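Long-range contacts in glycolipid-binding domain-containing protein (Pseudomonas aeruginosa, PDB 2H1T), which is of unknown function but probably binds glycolipids and may take part in their metabolism: residues L24-L35 / Q47-D55; D57-F65 / L76-W86. All blocks are in the same frame, centred on the assembly; numbering follows the deposited sequence. Where two conformers were deposited one is given.

Overall arrangement
Contact 1 (24-35 / 47-55) and contact 2 (57-65 / 76-86) are successive hairpins of one six-stranded antiparallel sheet, an example of how such sheets grow by laying hairpins side by side. Contact 1 closes before contact 2 opens, and their centres lie 13 Å apart. Strands 45-54 and 60-69, consecutive in the chain, are neighbours in the sheet and join the two hairpins: R51 N lies 2.8 Å from V64 O, and R53 O the same distance from R61 N. Both contacts turn one face toward strand 102-106 of the second sheet. At the edge of contact 1, L24-L26 pair with a strand of the second subunit, carrying the sheet across the dimer interface.

Contact 1. Residues L24-L35 / Q47-D55; sequences LRLEDDQAESQL and QLDYRLRWD. With EDO (1,2-ethanediol), chain D.
W54 lies with one face of its indole against the backbone of D29 and Q30, and it buries more surface against the other segment than any other residue of the contact. The carbonyl carbon of D29 sits 3.5 Å above the ring plane, and D29 CA makes a CH-pi contact with the five-membered ring. The side chain is folded back over the neighbouring strand because its CG stands between the backbone N and the carbonyl carbon (chi1 51°). L26 CD1 and A31 CB come in at the indole edge, L26 CD1 lying 3.5 Å from W54 CH2, while W58 stacks on the indole and F114 meets it edge-to-face. A similar turn at Y50 (chi1 74°) brings its ring across to S33, whose CB lies over the ring face, 3.8 Å from the centroid.

Strands 30-35 and 47-54 form a beta hairpin, antiparallel at 172°. Paired backbone bonds join A31 with L52, S33 with Y50 and L35 with L48; W54 N adds a nearly straight bond of 3.0 Å to D29 O.

Other polar groups divide between the two faces of the sheet. On the face of A31, S33 and Y50, E22 OE2 accepts from both S33 OG and Y50 OH. On the face of Q30, E32 and D49, two bonds stay within a segment: in 24-35, R25 NH2 reaches E32 OE1 at 3.2 Å from above the carboxylate plane, in a salt bridge, and in 47-55, Q47 NE2 meets D49 OD1 on its syn side at 3.1 Å. E32 OE2 takes a 2.8 Å bond from O2 of an ethanediol, probably a crystallisation additive.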
loop_
_atom_site.group_PDB
_atom_site.type_symbol
_atom_site.label_atom_id
_atom_site.label_comp_id
_atom_site.label_asym_id
_atom_site.label_seq_id
_atom_site.Cartn_x
_atom_site.Cartn_y
_atom_site.Cartn_z
ATOM N N LEU A 24 -13.882 2.072 3.598
ATOM C CA LEU A 24 -14.966 1.126 3.439
ATOM C C LEU A 24 -16.272 1.807 2.985
ATOM O O LEU A 24 -16.596 2.918 3.431
ATOM C CB LEU A 24 -15.165 0.386 4.759
ATOM C CG LEU A 24 -16.284 -0.643 4.903
ATOM C CD1 LEU A 24 -15.850 -1.659 5.977
ATOM C CD2 LEU A 24 -17.596 0.030 5.289
ATOM N N ARG A 25 -17.012 1.113 2.122
ATOM C CA ARG A 25 -18.363 1.543 1.733
ATOM C C ARG A 25 -19.384 0.572 2.328
ATOM O O ARG A 25 -19.261 -0.638 2.164
ATOM C CB ARG A 25 -18.537 1.564 0.217
ATOM C CG ARG A 25 -19.780 2.324 -0.221
ATOM C CD ARG A 25 -19.920 2.397 -1.741
ATOM N NE ARG A 25 -20.040 1.060 -2.323
ATOM C CZ ARG A 25 -19.077 0.405 -2.959
ATOM N NH1 ARG A 25 -17.876 0.955 -3.152
ATOM N NH2 ARG A 25 -19.328 -0.823 -3.425
ATOM N N LEU A 26 -20.402 1.116 2.978
ATOM C CA LEU A 26 -21.354 0.295 3.684
ATOM C C LEU A 26 -22.719 0.457 3.059
ATOM O O LEU A 26 -23.236 1.569 2.933
ATOM C CB LEU A 26 -21.417 0.685 5.169
ATOM C CG LEU A 26 -22.418 -0.122 6.012
ATOM C CD1 LEU A 26 -22.020 -1.615 6.021
ATOM C CD2 LEU A 26 -22.478 0.427 7.421
ATOM N N GLU A 27 -23.293 -0.685 2.681
ATOM C CA GLU A 27 -24.728 -0.797 2.371
ATOM C C GLU A 27 -25.473 -1.512 3.495
ATOM O O GLU A 27 -24.889 -1.904 4.501
ATOM C CB GLU A 27 -24.905 -1.568 1.078
ATOM C CG GLU A 27 -23.964 -1.178 -0.028
ATOM C CD GLU A 27 -24.200 -2.009 -1.265
ATOM O OE1 GLU A 27 -25.355 -2.425 -1.497
ATOM O OE2 GLU A 27 -23.223 -2.260 -1.993
ATOM N N ASP A 28 -26.771 -1.703 3.330
ATOM C CA ASP A 28 -27.575 -2.285 4.374
ATOM C C ASP A 28 -27.132 -3.699 4.734
ATOM O O ASP A 28 -27.090 -4.054 5.920
ATOM C CB ASP A 28 -29.070 -2.301 3.982
ATOM C CG ASP A 28 -29.708 -0.901 3.992
ATOM O OD1 ASP A 28 -29.302 -0.050 4.819
ATOM O OD2 ASP A 28 -30.622 -0.668 3.154
ATOM N N ASP A 29 -26.834 -4.495 3.711
ATOM C CA ASP A 29 -26.559 -5.915 3.902
ATOM C C ASP A 29 -25.167 -6.364 3.444
ATOM O O ASP A 29 -24.886 -7.552 3.381
ATOM C CB ASP A 29 -27.648 -6.719 3.186
ATOM C CG ASP A 29 -28.954 -6.774 3.982
ATOM O OD1 ASP A 29 -29.010 -6.239 5.116
ATOM O OD2 ASP A 29 -29.924 -7.369 3.475
ATOM N N GLN A 30 -24.329 -5.408 3.066
ATOM C CA GLN A 30 -22.981 -5.704 2.608
ATOM C C GLN A 30 -22.019 -4.505 2.705
ATOM O O GLN A 30 -22.423 -3.358 2.855
ATOM C CB GLN A 30 -22.992 -6.308 1.199
ATOM C CG GLN A 30 -23.409 -5.369 0.121
ATOM C CD GLN A 30 -23.387 -6.066 -1.228
ATOM O OE1 GLN A 30 -24.290 -6.842 -1.544
ATOM N NE2 GLN A 30 -22.354 -5.809 -2.010
ATOM N N ALA A 31 -20.733 -4.816 2.723
ATOM C CA ALA A 31 -19.689 -3.810 2.722
ATOM C C ALA A 31 -18.624 -4.225 1.757
ATOM O O ALA A 31 -18.408 -5.421 1.504
ATOM C CB ALA A 31 -19.076 -3.589 4.112
ATOM N N GLU A 32 -17.944 -3.219 1.241
ATOM C CA GLU A 32 -16.806 -3.419 0.411
ATOM C C GLU A 32 -15.735 -2.461 0.860
ATOM O O GLU A 32 -16.025 -1.280 1.116
ATOM C CB GLU A 32 -17.196 -3.159 -1.026
ATOM C CG GLU A 32 -16.219 -3.781 -1.998
ATOM C CD GLU A 32 -16.347 -3.240 -3.408
ATOM O OE1 GLU A 32 -16.375 -1.988 -3.552
ATOM O OE2 GLU A 32 -16.398 -4.065 -4.367
ATOM N N SER A 33 -14.517 -2.981 0.957
ATOM C CA SER A 33 -13.434 -2.278 1.565
ATOM C C SER A 33 -12.091 -2.516 0.873
ATOM O O SER A 33 -11.852 -3.572 0.289
ATOM C CB SER A 33 -13.346 -2.697 3.045
ATOM O OG SER A 33 -12.331 -2.008 3.705
ATOM N N GLN A 34 -11.263 -1.475 0.920
ATOM C CA GLN A 34 -9.895 -1.488 0.467
ATOM C C GLN A 34 -9.046 -1.102 1.665
ATOM O O GLN A 34 -9.194 -0.003 2.226
ATOM C CB GLN A 34 -9.670 -0.443 -0.629
ATOM C CG GLN A 34 -10.374 -0.736 -1.937
ATOM C CD GLN A 34 -9.612 -0.142 -3.160
ATOM O OE1 GLN A 34 -9.016 -0.885 -3.983
ATOM N NE2 GLN A 34 -9.600 1.192 -3.249
ATOM N N LEU A 35 -8.130 -1.992 2.028
ATOM C CA LEU A 35 -7.319 -1.825 3.220
ATOM C C LEU A 35 -5.848 -1.887 2.817
ATOM O O LEU A 35 -5.406 -2.815 2.153
ATOM C CB LEU A 35 -7.715 -2.931 4.230
ATOM C CG LEU A 35 -6.977 -3.095 5.543
ATOM C CD1 LEU A 35 -7.752 -4.034 6.500
ATOM C CD2 LEU A 35 -5.569 -3.605 5.336
ATOM N N GLN A 47 -2.085 -4.783 -0.144
ATOM C CA GLN A 47 -3.413 -4.233 -0.222
ATOM C C GLN A 47 -4.390 -5.399 -0.202
ATOM O O GLN A 47 -4.263 -6.334 -1.015
ATOM C CB GLN A 47 -3.649 -3.422 -1.482
ATOM C CG GLN A 47 -5.105 -2.878 -1.553
ATOM C CD GLN A 47 -5.299 -1.741 -2.539
ATOM O OE1 GLN A 47 -4.471 -0.817 -2.616
ATOM N NE2 GLN A 47 -6.397 -1.797 -3.310
ATOM N N LEU A 48 -5.368 -5.270 0.702
ATOM C CA LEU A 48 -6.451 -6.225 0.866
ATOM C C LEU A 48 -7.731 -5.547 0.387
ATOM O O LEU A 48 -8.069 -4.446 0.826
ATOM C CB LEU A 48 -6.614 -6.602 2.344
ATOM C CG LEU A 48 -7.803 -7.545 2.619
ATOM C CD1 LEU A 48 -7.593 -8.866 1.928
ATOM C CD2 LEU A 48 -7.979 -7.782 4.091
ATOM N N ASP A 49 -8.434 -6.203 -0.514
ATOM C CA ASP A 49 -9.778 -5.795 -0.953
ATOM C C ASP A 49 -10.710 -6.873 -0.453
ATOM O O ASP A 49 -10.424 -8.046 -0.598
ATOM C CB ASP A 49 -9.866 -5.717 -2.489
ATOM C CG ASP A 49 -8.963 -4.649 -3.085
ATOM O OD1 ASP A 49 -8.843 -3.566 -2.512
ATOM O OD2 ASP A 49 -8.353 -4.909 -4.150
ATOM N N TYR A 50 -11.805 -6.501 0.188
ATOM C CA TYR A 50 -12.723 -7.515 0.627
ATOM C C TYR A 50 -14.164 -7.072 0.567
ATOM O O TYR A 50 -14.459 -5.879 0.578
ATOM C CB TYR A 50 -12.341 -8.007 2.025
ATOM C CG TYR A 50 -12.635 -7.056 3.195
ATOM C CD1 TYR A 50 -13.908 -6.983 3.797
ATOM C CD2 TYR A 50 -11.612 -6.307 3.787
ATOM C CE1 TYR A 50 -14.141 -6.119 4.879
ATOM C CE2 TYR A 50 -11.846 -5.487 4.903
ATOM C CZ TYR A 50 -13.107 -5.410 5.438
ATOM O OH TYR A 50 -13.317 -4.587 6.537
ATOM N N ARG A 51 -15.042 -8.055 0.505
ATOM C CA ARG A 51 -16.470 -7.779 0.548
ATOM C C ARG A 51 -17.122 -8.761 1.487
ATOM O O ARG A 51 -16.868 -9.966 1.386
ATOM C CB ARG A 51 -17.065 -7.855 -0.870
ATOM C CG ARG A 51 -18.623 -7.727 -0.905
ATOM C CD ARG A 51 -19.220 -7.834 -2.323
ATOM N NE ARG A 51 -18.882 -9.082 -3.018
ATOM C CZ ARG A 51 -19.542 -10.241 -2.914
ATOM N NH1 ARG A 51 -20.603 -10.378 -2.101
ATOM N NH2 ARG A 51 -19.127 -11.288 -3.629
ATOM N N LEU A 52 -17.945 -8.243 2.395
ATOM C CA LEU A 52 -18.752 -9.064 3.292
ATOM C C LEU A 52 -20.224 -8.847 3.027
ATOM O O LEU A 52 -20.658 -7.744 2.677
ATOM C CB LEU A 52 -18.444 -8.750 4.768
ATOM C CG LEU A 52 -16.964 -8.782 5.167
ATOM C CD1 LEU A 52 -16.806 -8.374 6.651
ATOM C CD2 LEU A 52 -16.349 -10.153 4.845
ATOM N N ARG A 53 -20.990 -9.923 3.172
ATOM C CA ARG A 53 -22.429 -9.859 3.019
ATOM C C ARG A 53 -23.040 -10.632 4.180
ATOM O O ARG A 53 -22.574 -11.718 4.525
ATOM C CB ARG A 53 -22.860 -10.419 1.665
ATOM C CG ARG A 53 -24.378 -10.474 1.449
ATOM C CD ARG A 53 -24.785 -10.990 0.040
ATOM N NE ARG A 53 -24.347 -12.369 -0.174
ATOM C CZ ARG A 53 -24.966 -13.445 0.303
ATOM N NH1 ARG A 53 -26.064 -13.327 1.033
ATOM N NH2 ARG A 53 -24.489 -14.653 0.054
ATOM N N TRP A 54 -24.085 -10.070 4.774
ATOM C CA TRP A 54 -24.722 -10.681 5.969
ATOM C C TRP A 54 -26.221 -10.677 5.816
ATOM O O TRP A 54 -26.728 -10.077 4.865
ATOM C CB TRP A 54 -24.322 -9.922 7.225
ATOM C CG TRP A 54 -24.515 -8.462 7.153
ATOM C CD1 TRP A 54 -25.607 -7.765 7.559
ATOM C CD2 TRP A 54 -23.580 -7.493 6.639
ATOM N NE1 TRP A 54 -25.420 -6.425 7.340
ATOM C CE2 TRP A 54 -24.174 -6.224 6.807
ATOM C CE3 TRP A 54 -22.258 -7.566 6.147
ATOM C CZ2 TRP A 54 -23.532 -5.040 6.439
ATOM C CZ3 TRP A 54 -21.606 -6.378 5.800
ATOM C CH2 TRP A 54 -22.260 -5.133 5.914
ATOM N N ASP A 55 -26.928 -11.377 6.710
ATOM C CA ASP A 55 -28.385 -11.407 6.661
ATOM C C ASP A 55 -29.055 -10.301 7.481
ATOM O O ASP A 55 -28.379 -9.417 8.018
ATOM C CB ASP A 55 -28.908 -12.795 7.076
ATOM C CG ASP A 55 -28.683 -13.100 8.540
ATOM O OD1 ASP A 55 -28.398 -12.184 9.355
ATOM O OD2 ASP A 55 -28.832 -14.280 8.889
HETATM C C1 EDO D . -12.860 -7.746 -3.771
HETATM O O1 EDO D . -12.851 -8.865 -2.882
HETATM C C2 EDO D . -14.251 -7.122 -3.814
HETATM O O2 EDO D . -14.189 -5.681 -3.930
HETATM O O HOH W 1 -28.927 -6.425 7.605
#

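Contact 2. Residues D57-F65 / L76-W86; sequences DWHLREAVF and LHLLADGRGHW
Strands 60-65 and 76-80 run antiparallel at 178° with their axes 4.6 Å apart, A63 pairing with L78 and F65 with L76 through two backbone bonds each. At R61 and E62, which together face R53 on the next strand, the sheet carries a classic beta bulge. R61 is bent at chi2 and chi3 (-55° and -50°), which folds its guanidinium back onto the end of the partner strand and the turn after it. NE there gives A80 O a bond of 2.7 Å almost in the guanidinium plane, while D81 O lies over the centre of one face.

H59 ND1 donates to G82 O at 2.6 Å, in the carbonyl plane and on a lone pair. The turn behind G82 is held by D81, whose OD1 accepts from R83 N, making an Asx turn, and from H85 N on the opposite face of the carboxylate.

On the face that carries E62, V64 and H77, H77 NE2 reaches E62 OE2 at 2.6 Å, using the anti lone pair, with ring and carboxylate nearly coplanar. V64 CG2 packs 3.6 Å from H77 CD2. Facing the other way, L60 CD2 touches W86 CH2 at 3.5 Å, and F65 lies alongside L76, its CD2 3.8 Å from L76 CD2.

E62 has a second partner at OE1, a salt bridge from R53 NH2. Held between an arginine and a histidine, its carboxylate is probably kept ionised and would in turn favour a protonated H77.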
loop_
_atom_site.group_PDB
_atom_site.type_symbol
_atom_site.label_atom_id
_atom_site.label_comp_id
_atom_site.label_asym_id
_atom_site.label_seq_id
_atom_site.Cartn_x
_atom_site.Cartn_y
_atom_site.Cartn_z
ATOM N N ASP A 57 -30.134 -10.320 10.289
ATOM C CA ASP A 57 -29.798 -10.357 11.689
ATOM C C ASP A 57 -28.327 -10.147 11.952
ATOM O O ASP A 57 -27.866 -10.308 13.083
ATOM C CB ASP A 57 -30.289 -11.666 12.292
ATOM C CG ASP A 57 -31.792 -11.796 12.201
ATOM O OD1 ASP A 57 -32.497 -10.845 12.589
ATOM O OD2 ASP A 57 -32.282 -12.825 11.705
ATOM N N TRP A 58 -27.625 -9.689 10.909
ATOM C CA TRP A 58 -26.189 -9.433 10.934
ATOM C C TRP A 58 -25.340 -10.697 11.108
ATOM O O TRP A 58 -24.209 -10.608 11.582
ATOM C CB TRP A 58 -25.851 -8.357 11.981
ATOM C CG TRP A 58 -26.169 -6.989 11.517
ATOM C CD1 TRP A 58 -27.395 -6.392 11.512
ATOM C CD2 TRP A 58 -25.251 -6.030 10.970
ATOM N NE1 TRP A 58 -27.296 -5.113 11.011
ATOM C CE2 TRP A 58 -25.993 -4.870 10.661
ATOM C CE3 TRP A 58 -23.877 -6.037 10.707
ATOM C CZ2 TRP A 58 -25.399 -3.729 10.091
ATOM C CZ3 TRP A 58 -23.302 -4.915 10.137
ATOM C CH2 TRP A 58 -24.061 -3.773 9.849
ATOM N N HIS A 59 -25.889 -11.860 10.733
ATOM C CA HIS A 59 -25.074 -13.072 10.553
ATOM C C HIS A 59 -24.359 -13.034 9.207
ATOM O O HIS A 59 -24.990 -12.888 8.176
ATOM C CB HIS A 59 -25.916 -14.331 10.592
ATOM C CG HIS A 59 -26.625 -14.564 11.880
ATOM N ND1 HIS A 59 -26.711 -15.814 12.460
ATOM C CD2 HIS A 59 -27.292 -13.721 12.703
ATOM C CE1 HIS A 59 -27.389 -15.727 13.593
ATOM N NE2 HIS A 59 -27.763 -14.471 13.760
ATOM N N LEU A 60 -23.053 -13.270 9.205
ATOM C CA LEU A 60 -22.295 -13.344 7.992
ATOM C C LEU A 60 -22.769 -14.500 7.096
ATOM O O LEU A 60 -22.930 -15.623 7.580
ATOM C CB LEU A 60 -20.805 -13.532 8.282
ATOM C CG LEU A 60 -19.953 -13.300 7.039
ATOM C CD1 LEU A 60 -19.757 -11.830 6.729
ATOM C CD2 LEU A 60 -18.655 -13.940 7.226
ATOM N N ARG A 61 -22.999 -14.212 5.814
ATOM C CA ARG A 61 -23.365 -15.236 4.810
ATOM C C ARG A 61 -22.275 -15.444 3.761
ATOM O O ARG A 61 -22.092 -16.576 3.273
ATOM C CB ARG A 61 -24.735 -14.922 4.155
ATOM C CG ARG A 61 -25.915 -14.806 5.168
ATOM C CD ARG A 61 -26.065 -16.102 6.082
ATOM N NE ARG A 61 -26.063 -17.286 5.208
ATOM C CZ ARG A 61 -27.128 -17.788 4.564
ATOM N NH1 ARG A 61 -28.321 -17.251 4.683
ATOM N NH2 ARG A 61 -26.974 -18.835 3.757
ATOM N N GLU A 62 -21.575 -14.377 3.368
ATOM C CA GLU A 62 -20.484 -14.506 2.398
ATOM C C GLU A 62 -19.320 -13.554 2.681
ATOM O O GLU A 62 -19.513 -12.402 3.125
ATOM C CB GLU A 62 -21.030 -14.300 0.981
ATOM C CG GLU A 62 -20.121 -14.726 -0.158
ATOM C CD GLU A 62 -20.862 -14.734 -1.508
ATOM O OE1 GLU A 62 -21.982 -14.118 -1.608
ATOM O OE2 GLU A 62 -20.338 -15.377 -2.454
ATOM N N ALA A 63 -18.116 -14.033 2.415
ATOM C CA ALA A 63 -16.940 -13.182 2.480
ATOM C C ALA A 63 -16.018 -13.488 1.288
ATOM O O ALA A 63 -15.762 -14.636 0.996
ATOM C CB ALA A 63 -16.220 -13.405 3.803
ATOM N N VAL A 64 -15.536 -12.442 0.623
ATOM C CA VAL A 64 -14.584 -12.540 -0.483
ATOM C C VAL A 64 -13.395 -11.614 -0.219
ATOM O O VAL A 64 -13.585 -10.446 0.124
ATOM C CB VAL A 64 -15.258 -12.133 -1.827
ATOM C CG1 VAL A 64 -14.324 -12.341 -2.971
ATOM C CG2 VAL A 64 -16.521 -12.923 -2.038
ATOM N N PHE A 65 -12.190 -12.157 -0.367
ATOM C CA PHE A 65 -10.922 -11.489 -0.119
ATOM C C PHE A 65 -9.995 -11.585 -1.313
ATOM O O PHE A 65 -9.915 -12.636 -1.953
ATOM C CB PHE A 65 -10.197 -12.189 1.026
ATOM C CG PHE A 65 -10.938 -12.156 2.325
ATOM C CD1 PHE A 65 -10.800 -11.073 3.198
ATOM C CD2 PHE A 65 -11.748 -13.232 2.713
ATOM C CE1 PHE A 65 -11.510 -11.043 4.405
ATOM C CE2 PHE A 65 -12.444 -13.198 3.903
ATOM C CZ PHE A 65 -12.323 -12.112 4.755
ATOM N N LEU A 76 -9.474 -15.608 -1.222
ATOM C CA LEU A 76 -10.259 -16.460 -0.318
ATOM C C LEU A 76 -11.745 -16.149 -0.480
ATOM O O LEU A 76 -12.161 -14.985 -0.461
ATOM C CB LEU A 76 -9.806 -16.249 1.130
ATOM C CG LEU A 76 -10.555 -16.997 2.256
ATOM C CD1 LEU A 76 -10.355 -18.541 2.120
ATOM C CD2 LEU A 76 -10.082 -16.506 3.622
ATOM N N HIS A 77 -12.538 -17.208 -0.652
ATOM C CA HIS A 77 -13.991 -17.118 -0.768
ATOM C C HIS A 77 -14.649 -18.057 0.247
ATOM O O HIS A 77 -14.509 -19.273 0.158
ATOM C CB HIS A 77 -14.441 -17.533 -2.165
ATOM C CG HIS A 77 -15.879 -17.219 -2.461
ATOM N ND1 HIS A 77 -16.511 -17.658 -3.601
ATOM C CD2 HIS A 77 -16.807 -16.514 -1.769
ATOM C CE1 HIS A 77 -17.771 -17.242 -3.598
ATOM N NE2 HIS A 77 -17.973 -16.533 -2.500
ATOM N N LEU A 78 -15.374 -17.485 1.199
ATOM C CA LEU A 78 -16.052 -18.249 2.246
ATOM C C LEU A 78 -17.554 -18.023 2.188
ATOM O O LEU A 78 -18.032 -16.910 1.887
ATOM C CB LEU A 78 -15.527 -17.817 3.642
ATOM C CG LEU A 78 -14.061 -18.093 3.947
ATOM C CD1 LEU A 78 -13.671 -17.436 5.220
ATOM C CD2 LEU A 78 -13.794 -19.631 3.997
ATOM N N LEU A 79 -18.286 -19.123 2.371
ATOM C CA LEU A 79 -19.732 -19.080 2.522
ATOM C C LEU A 79 -20.070 -19.608 3.921
ATOM O O LEU A 79 -19.455 -20.537 4.402
ATOM C CB LEU A 79 -20.455 -19.887 1.424
ATOM C CG LEU A 79 -20.629 -19.263 0.020
ATOM C CD1 LEU A 79 -21.142 -20.287 -1.005
ATOM C CD2 LEU A 79 -21.561 -18.042 -0.025
ATOM N N ALA A 80 -21.042 -18.979 4.571
ATOM C CA ALA A 80 -21.525 -19.410 5.886
ATOM C C ALA A 80 -23.053 -19.473 5.848
ATOM O O ALA A 80 -23.687 -18.622 5.246
ATOM C CB ALA A 80 -21.080 -18.457 6.986
ATOM N N ASP A 81 -23.642 -20.457 6.524
ATOM C CA ASP A 81 -25.116 -20.580 6.507
ATOM C C ASP A 81 -25.877 -19.689 7.496
ATOM O O ASP A 81 -27.121 -19.694 7.500
ATOM C CB ASP A 81 -25.562 -22.045 6.610
ATOM C CG ASP A 81 -25.282 -22.680 7.950
ATOM O OD1 ASP A 81 -24.632 -22.072 8.804
ATOM O OD2 ASP A 81 -25.786 -23.805 8.161
ATOM N N GLY A 82 -25.141 -18.905 8.294
ATOM C CA GLY A 82 -25.710 -18.094 9.379
ATOM C C GLY A 82 -25.996 -18.875 10.669
ATOM O O GLY A 82 -26.502 -18.300 11.665
ATOM N N ARG A 83 -25.725 -20.183 10.640
ATOM C CA ARG A 83 -25.962 -21.054 11.784
ATOM C C ARG A 83 -24.721 -21.812 12.207
ATOM O O ARG A 83 -24.839 -22.816 12.935
ATOM C CB ARG A 83 -27.095 -22.027 11.465
ATOM C CG ARG A 83 -28.369 -21.327 11.105
ATOM C CD ARG A 83 -29.402 -22.288 10.578
ATOM N NE ARG A 83 -29.261 -22.385 9.132
ATOM C CZ ARG A 83 -29.107 -23.512 8.427
ATOM N NH1 ARG A 83 -29.086 -24.706 9.002
ATOM N NH2 ARG A 83 -29.003 -23.434 7.117
ATOM N N GLY A 84 -23.544 -21.333 11.766
ATOM C CA GLY A 84 -22.251 -21.831 12.213
ATOM C C GLY A 84 -21.565 -22.849 11.293
ATOM O O GLY A 84 -20.589 -23.477 11.708
ATOM N N HIS A 85 -22.059 -22.999 10.058
ATOM C CA HIS A 85 -21.516 -23.992 9.112
ATOM C C HIS A 85 -20.947 -23.296 7.901
ATOM O O HIS A 85 -21.604 -22.486 7.258
ATOM C CB HIS A 85 -22.573 -25.029 8.704
ATOM C CG HIS A 85 -23.337 -25.561 9.870
ATOM N ND1 HIS A 85 -24.599 -25.112 10.198
ATOM C CD2 HIS A 85 -22.994 -26.454 10.825
ATOM C CE1 HIS A 85 -25.003 -25.710 11.301
ATOM N NE2 HIS A 85 -24.055 -26.541 11.691
ATOM N N TRP A 86 -19.692 -23.613 7.614
ATOM C CA TRP A 86 -18.938 -22.888 6.598
ATOM C C TRP A 86 -18.554 -23.726 5.448
ATOM O O TRP A 86 -18.381 -24.948 5.560
ATOM C CB TRP A 86 -17.673 -22.340 7.223
ATOM C CG TRP A 86 -17.979 -21.290 8.270
ATOM C CD1 TRP A 86 -18.502 -21.506 9.518
ATOM C CD2 TRP A 86 -17.847 -19.876 8.122
ATOM N NE1 TRP A 86 -18.643 -20.306 10.171
ATOM C CE2 TRP A 86 -18.278 -19.289 9.325
ATOM C CE3 TRP A 86 -17.412 -19.042 7.087
ATOM C CZ2 TRP A 86 -18.283 -17.910 9.513
ATOM C CZ3 TRP A 86 -17.381 -17.666 7.294
ATOM C CH2 TRP A 86 -17.822 -17.123 8.498
HETATM O O HOH W 2 -24.064 -18.493 2.437
#